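Local coordinates for vibralactone Cyclase (Boreostereum vibrans, PDB 6KD0), which probably catalyses the cyclization that forms the fused bicyclic beta-lactone of vibralactone, using an alpha/beta hydrolase fold, at residues A[286-291]-A[301-306]; A[276-281]-A[324-329]. All coordinates share one frame; numbering follows the deposited sequence.

How the contacts relate
Both contacts belong to the C-terminal part of the alpha/beta hydrolase sheet, with centres about 11 Å apart. Along the chain come strand 273-278, helix 284-296, strand 301-307 and helix 321-338; contact 2 pairs the first with the last, and contact 1 pairs the middle two, so contact 1 falls within the span that contact 2 bridges. Strands 273-278 and 301-307 are parallel neighbours, the latter at the sheet edge, and are joined by backbone bonds such as those of Ser277 with Thr304 and Tyr306. Helices 284-296 and 321-338 pack on opposite faces of this strand pair, so the two contacts sandwich the sheet edge. Asp281, a probable member of a Ser-His-Asp triad, follows shortly after strand 273-278.

Contact 1: residues A[286-291]-A[301-306]; sequences EGLLYH and TRMTMY
Met303 meets His291 and Leu288 where helix 284-296 packs on edge strand 301-307, within a beta-alpha-beta crossover of the alpha/beta hydrolase fold. The two segments run nearly antiparallel, at 160°, with axes 10.5 Å apart. Met303 can be followed outward from the strand. Met303 CB points toward the helix and lies 3.7 Å from His291 NE2. CG stands anti to the backbone N (chi1 154°), and bends at the next two torsions fold the chain back over the imidazole. Met303 SD reaches the flank of Leu288, 3.8 Å from Leu288 CD2, and sits above the His291 ring, but at a distance. The terminal Met303 CE makes the close contact: it lies over one face of the His291 ring, 3.6 Å from the centroid and 19° off the normal, displaced toward the rim, in a CH-pi interaction. Met303 CE also touches Leu288 CD2 at 3.5 Å, so it is wedged between an aromatic face and a leucine branch. The contact is held by methyl, leucine and ring packing; His291 NE2 and Thr301 OG1 are buried with no polar partner in the model, though the close approach of Thr301 to the ring is doubtful. Further along the strand, on the same helix-facing side, Met305 crosses Leu288 at about a right angle and sets Met305 CE 3.9 Å from Leu288 CD2 and 4.0 Å from Leu288 CD1.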
loop_
_atom_site.group_PDB
_atom_site.type_symbol
_atom_site.label_atom_id
_atom_site.label_comp_id
_atom_site.label_asym_id
_atom_site.label_seq_id
_atom_site.Cartn_x
_atom_site.Cartn_y
_atom_site.Cartn_z
ATOM N N GLU A 286 -2.374 14.319 -5.001
ATOM C CA GLU A 286 -2.337 14.347 -3.538
ATOM C C GLU A 286 -1.226 13.457 -2.998
ATOM O O GLU A 286 -0.655 13.749 -1.938
ATOM C CB GLU A 286 -3.695 13.967 -2.945
ATOM C CG GLU A 286 -4.149 12.539 -3.196
ATOM C CD GLU A 286 -5.604 12.354 -2.798
ATOM O OE1 GLU A 286 -5.878 11.712 -1.754
ATOM O OE2 GLU A 286 -6.473 12.888 -3.516
ATOM N N GLY A 287 -0.872 12.396 -3.728
ATOM C CA GLY A 287 0.282 11.603 -3.343
ATOM C C GLY A 287 1.591 12.345 -3.555
ATOM O O GLY A 287 2.491 12.304 -2.709
ATOM N N LEU A 288 1.724 13.022 -4.696
ATOM C CA LEU A 288 2.927 13.824 -4.928
ATOM C C LEU A 288 3.055 14.936 -3.891
ATOM O O LEU A 288 4.156 15.237 -3.415
ATOM C CB LEU A 288 2.896 14.400 -6.341
ATOM C CG LEU A 288 2.957 13.383 -7.487
ATOM C CD1 LEU A 288 2.954 14.105 -8.825
ATOM C CD2 LEU A 288 4.177 12.510 -7.335
ATOM N N LEU A 289 1.929 15.516 -3.485
ATOM C CA LEU A 289 1.945 16.547 -2.460
ATOM C C LEU A 289 2.407 15.976 -1.129
ATOM O O LEU A 289 3.241 16.580 -0.440
ATOM C CB LEU A 289 0.554 17.161 -2.331
ATOM C CG LEU A 289 0.341 18.159 -1.208
ATOM C CD1 LEU A 289 1.271 19.340 -1.413
ATOM C CD2 LEU A 289 -1.122 18.582 -1.219
ATOM N N TYR A 290 1.862 14.809 -0.744
ATOM C CA TYR A 290 2.269 14.178 0.510
ATOM C C TYR A 290 3.768 13.906 0.498
ATOM O O TYR A 290 4.476 14.198 1.472
ATOM C CB TYR A 290 1.474 12.872 0.742
ATOM C CG TYR A 290 1.878 12.147 2.021
ATOM C CD1 TYR A 290 2.981 11.276 2.048
ATOM C CD2 TYR A 290 1.190 12.362 3.205
ATOM C CE1 TYR A 290 3.366 10.645 3.204
ATOM C CE2 TYR A 290 1.570 11.731 4.379
ATOM C CZ TYR A 290 2.657 10.885 4.371
ATOM O OH TYR A 290 3.032 10.262 5.531
ATOM N N HIS A 291 4.275 13.395 -0.626
ATOM C CA HIS A 291 5.701 13.141 -0.745
ATOM C C HIS A 291 6.520 14.427 -0.622
ATOM O O HIS A 291 7.587 14.436 0.009
ATOM C CB HIS A 291 5.969 12.452 -2.074
ATOM C CG HIS A 291 7.412 12.424 -2.446
ATOM N ND1 HIS A 291 7.971 13.340 -3.316
ATOM C CD2 HIS A 291 8.409 11.588 -2.079
ATOM C CE1 HIS A 291 9.252 13.067 -3.469
ATOM N NE2 HIS A 291 9.540 12.003 -2.740
ATOM N N THR A 301 13.896 10.221 1.197
ATOM C CA THR A 301 12.754 10.032 0.327
ATOM C C THR A 301 13.222 9.686 -1.080
ATOM O O THR A 301 14.227 10.223 -1.565
ATOM C CB THR A 301 11.933 11.322 0.364
ATOM O OG1 THR A 301 10.669 11.101 0.994
ATOM C CG2 THR A 301 11.790 11.932 -0.973
ATOM N N ARG A 302 12.503 8.762 -1.713
ATOM C CA ARG A 302 12.677 8.437 -3.120
ATOM C C ARG A 302 11.310 8.333 -3.772
ATOM O O ARG A 302 10.357 7.866 -3.152
ATOM C CB ARG A 302 13.452 7.144 -3.319
ATOM C CG ARG A 302 14.908 7.281 -2.981
ATOM C CD ARG A 302 15.740 6.116 -3.459
ATOM N NE ARG A 302 17.105 6.263 -2.962
ATOM C CZ ARG A 302 18.076 5.364 -3.099
ATOM N NH1 ARG A 302 17.850 4.213 -3.729
ATOM N NH2 ARG A 302 19.281 5.622 -2.595
ATOM N N MET A 303 11.216 8.801 -5.008
ATOM C CA MET A 303 9.980 8.822 -5.769
ATOM C C MET A 303 10.236 8.082 -7.074
ATOM O O MET A 303 11.323 8.194 -7.646
ATOM C CB MET A 303 9.555 10.270 -6.027
ATOM C CG MET A 303 8.689 10.523 -7.246
ATOM S SD MET A 303 7.002 9.977 -6.972
ATOM C CE MET A 303 6.620 10.848 -5.452
ATOM N N THR A 304 9.262 7.289 -7.511
ATOM C CA THR A 304 9.288 6.655 -8.823
ATOM C C THR A 304 7.949 6.902 -9.480
ATOM O O THR A 304 6.915 6.557 -8.899
ATOM C CB THR A 304 9.532 5.148 -8.738
ATOM O OG1 THR A 304 10.747 4.901 -8.029
ATOM C CG2 THR A 304 9.630 4.582 -10.141
ATOM N N MET A 305 7.967 7.473 -10.684
ATOM C CA MET A 305 6.754 7.782 -11.432
ATOM C C MET A 305 6.625 6.864 -12.648
ATOM O O MET A 305 7.582 6.699 -13.418
ATOM C CB MET A 305 6.751 9.255 -11.863
ATOM C CG MET A 305 5.631 9.613 -12.838
ATOM S SD MET A 305 3.953 9.490 -12.132
ATOM C CE MET A 305 3.992 10.801 -10.891
ATOM N N TYR A 306 5.446 6.261 -12.825
ATOM C CA TYR A 306 5.117 5.481 -14.014
ATOM C C TYR A 306 4.144 6.271 -14.876
ATOM O O TYR A 306 2.923 6.219 -14.659
ATOM C CB TYR A 306 4.532 4.116 -13.634
ATOM C CG TYR A 306 5.608 3.136 -13.239
ATOM C CD1 TYR A 306 6.294 3.274 -12.040
ATOM C CD2 TYR A 306 5.971 2.097 -14.093
ATOM C CE1 TYR A 306 7.295 2.394 -11.694
ATOM C CE2 TYR A 306 6.975 1.205 -13.748
ATOM C CZ TYR A 306 7.625 1.357 -12.550
ATOM O OH TYR A 306 8.630 0.482 -12.198
#

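Contact 2: residues A[276-281]-A[324-329]; sequences MSCGWD and QKFQEE
Met276 and Phe326 approach from opposite directions where strand 273-278 of the alpha/beta hydrolase sheet is covered by helix 321-338, strand 276-278 and helix 324-329 running nearly antiparallel. The methyl Met276 CE sits over the centre of the Phe326 ring, 3.8 Å from the centroid and 10° off the normal. This is a CH-pi contact within a Met-aromatic pair, with SD set obliquely. A bend at chi3 (75°) turns Met276 CE onto the ring and close to the helix backbone, 3.6 Å from Phe326 O. One turn along, Glu329 adds its aliphatic part, with Glu329 CG 4.2 Å from Met276 CE. Cys278 approaches the same ring obliquely, Cys278 SG lying 4.1 Å from Phe326 CE2.

Outward from this core, Tyr306 and His314 meet the Phe326 ring and probably help to position it. The carboxylate of Glu329 is held by Thr304 OG1 and, more weakly, by Tyr306 OH, which ties the helix to the neighbouring strand. Past Cys278 the chain turns at Gly279 to Asp281, a probable triad residue with Ser177 and His311, whose OD2 is hydrogen-bonded to His311 ND1 while OD1 caps the backbone N of Leu283.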
loop_
_atom_site.group_PDB
_atom_site.type_symbol
_atom_site.label_atom_id
_atom_site.label_comp_id
_atom_site.label_asym_id
_atom_site.label_seq_id
_atom_site.Cartn_x
_atom_site.Cartn_y
_atom_site.Cartn_z
ATOM N N MET A 276 5.757 5.282 -4.814
ATOM C CA MET A 276 5.543 4.850 -6.187
ATOM C C MET A 276 4.235 5.439 -6.681
ATOM O O MET A 276 3.207 5.300 -6.017
ATOM C CB MET A 276 5.514 3.325 -6.281
ATOM C CG MET A 276 6.725 2.694 -5.668
ATOM S SD MET A 276 6.717 0.917 -5.867
ATOM C CE MET A 276 7.151 0.783 -7.601
ATOM N N SER A 277 4.269 6.074 -7.846
ATOM C CA SER A 277 3.130 6.805 -8.376
ATOM C C SER A 277 2.797 6.321 -9.779
ATOM O O SER A 277 3.691 5.979 -10.559
ATOM C CB SER A 277 3.412 8.308 -8.401
ATOM O OG SER A 277 2.243 9.062 -8.737
ATOM N N CYS A 278 1.507 6.301 -10.097
ATOM C CA CYS A 278 1.039 6.061 -11.455
ATOM C C CYS A 278 0.592 7.388 -12.052
ATOM O O CYS A 278 -0.093 8.178 -11.386
ATOM C CB CYS A 278 -0.106 5.046 -11.480
ATOM S SG CYS A 278 0.429 3.389 -11.017
ATOM N N GLY A 279 0.953 7.621 -13.314
ATOM C CA GLY A 279 0.731 8.934 -13.898
ATOM C C GLY A 279 -0.720 9.218 -14.233
ATOM O O GLY A 279 -1.173 10.357 -14.129
ATOM N N TRP A 280 -1.464 8.203 -14.661
ATOM C CA TRP A 280 -2.811 8.402 -15.193
ATOM C C TRP A 280 -3.840 8.036 -14.128
ATOM O O TRP A 280 -4.517 7.016 -14.208
ATOM C CB TRP A 280 -2.994 7.560 -16.451
ATOM C CG TRP A 280 -4.191 7.895 -17.296
ATOM C CD1 TRP A 280 -5.145 8.853 -17.064
ATOM C CD2 TRP A 280 -4.563 7.250 -18.522
ATOM N NE1 TRP A 280 -6.080 8.845 -18.078
ATOM C CE2 TRP A 280 -5.744 7.867 -18.982
ATOM C CE3 TRP A 280 -4.016 6.201 -19.269
ATOM C CZ2 TRP A 280 -6.380 7.476 -20.165
ATOM C CZ3 TRP A 280 -4.653 5.815 -20.445
ATOM C CH2 TRP A 280 -5.816 6.453 -20.876
ATOM N N ASP A 281 -3.965 8.911 -13.125
ATOM C CA ASP A 281 -4.572 8.530 -11.855
ATOM C C ASP A 281 -5.073 9.798 -11.174
ATOM O O ASP A 281 -4.283 10.729 -10.963
ATOM C CB ASP A 281 -3.524 7.786 -11.005
ATOM C CG ASP A 281 -4.057 7.260 -9.676
ATOM O OD1 ASP A 281 -5.204 7.570 -9.271
ATOM O OD2 ASP A 281 -3.295 6.516 -9.026
ATOM N N GLN A 324 5.487 -5.978 -14.649
ATOM C CA GLN A 324 6.536 -6.743 -13.996
ATOM C C GLN A 324 7.640 -5.819 -13.516
ATOM O O GLN A 324 8.206 -6.023 -12.436
ATOM C CB GLN A 324 7.076 -7.807 -14.951
ATOM C CG GLN A 324 6.134 -8.991 -15.058
ATOM C CD GLN A 324 6.342 -9.790 -16.324
ATOM O OE1 GLN A 324 5.535 -9.743 -17.255
ATOM N NE2 GLN A 324 7.432 -10.519 -16.369
ATOM N N LYS A 325 7.933 -4.768 -14.284
ATOM C CA LYS A 325 8.975 -3.842 -13.849
ATOM C C LYS A 325 8.525 -3.084 -12.608
ATOM O O LYS A 325 9.322 -2.846 -11.692
ATOM C CB LYS A 325 9.337 -2.882 -14.980
ATOM C CG LYS A 325 10.552 -2.030 -14.672
ATOM C CD LYS A 325 11.032 -1.259 -15.896
ATOM C CE LYS A 325 12.108 -0.230 -15.532
ATOM N NZ LYS A 325 11.646 1.166 -15.815
ATOM N N PHE A 326 7.247 -2.705 -12.568
ATOM C CA PHE A 326 6.683 -2.079 -11.374
ATOM C C PHE A 326 6.865 -2.968 -10.142
ATOM O O PHE A 326 7.274 -2.499 -9.071
ATOM C CB PHE A 326 5.200 -1.758 -11.613
ATOM C CG PHE A 326 4.584 -0.848 -10.559
ATOM C CD1 PHE A 326 4.192 -1.346 -9.321
ATOM C CD2 PHE A 326 4.389 0.500 -10.821
ATOM C CE1 PHE A 326 3.622 -0.498 -8.346
ATOM C CE2 PHE A 326 3.819 1.348 -9.866
ATOM C CZ PHE A 326 3.438 0.844 -8.635
ATOM N N GLN A 327 6.575 -4.263 -10.270
ATOM C CA GLN A 327 6.763 -5.132 -9.104
ATOM C C GLN A 327 8.243 -5.286 -8.756
ATOM O O GLN A 327 8.611 -5.299 -7.569
ATOM C CB GLN A 327 6.116 -6.498 -9.308
ATOM C CG GLN A 327 6.168 -7.370 -8.050
ATOM C CD GLN A 327 5.371 -6.794 -6.876
ATOM O OE1 GLN A 327 4.545 -5.890 -7.043
ATOM N NE2 GLN A 327 5.604 -7.331 -5.691
ATOM N N GLU A 328 9.107 -5.371 -9.776
ATOM C CA GLU A 328 10.547 -5.468 -9.532
ATOM C C GLU A 328 11.069 -4.231 -8.815
ATOM O O GLU A 328 11.902 -4.335 -7.910
ATOM C CB GLU A 328 11.299 -5.665 -10.850
ATOM C CG GLU A 328 11.102 -7.034 -11.491
ATOM C CD GLU A 328 11.580 -7.065 -12.946
ATOM O OE1 GLU A 328 12.287 -6.115 -13.358
ATOM O OE2 GLU A 328 11.247 -8.029 -13.674
ATOM N N GLU A 329 10.588 -3.051 -9.205
ATOM C CA GLU A 329 11.014 -1.820 -8.547
ATOM C C GLU A 329 10.410 -1.682 -7.150
ATOM O O GLU A 329 11.038 -1.080 -6.268
ATOM C CB GLU A 329 10.662 -0.615 -9.410
ATOM C CG GLU A 329 11.131 0.710 -8.801
ATOM C CD GLU A 329 11.386 1.782 -9.845
ATOM O OE1 GLU A 329 12.092 2.771 -9.521
ATOM O OE2 GLU A 329 10.871 1.641 -10.982
#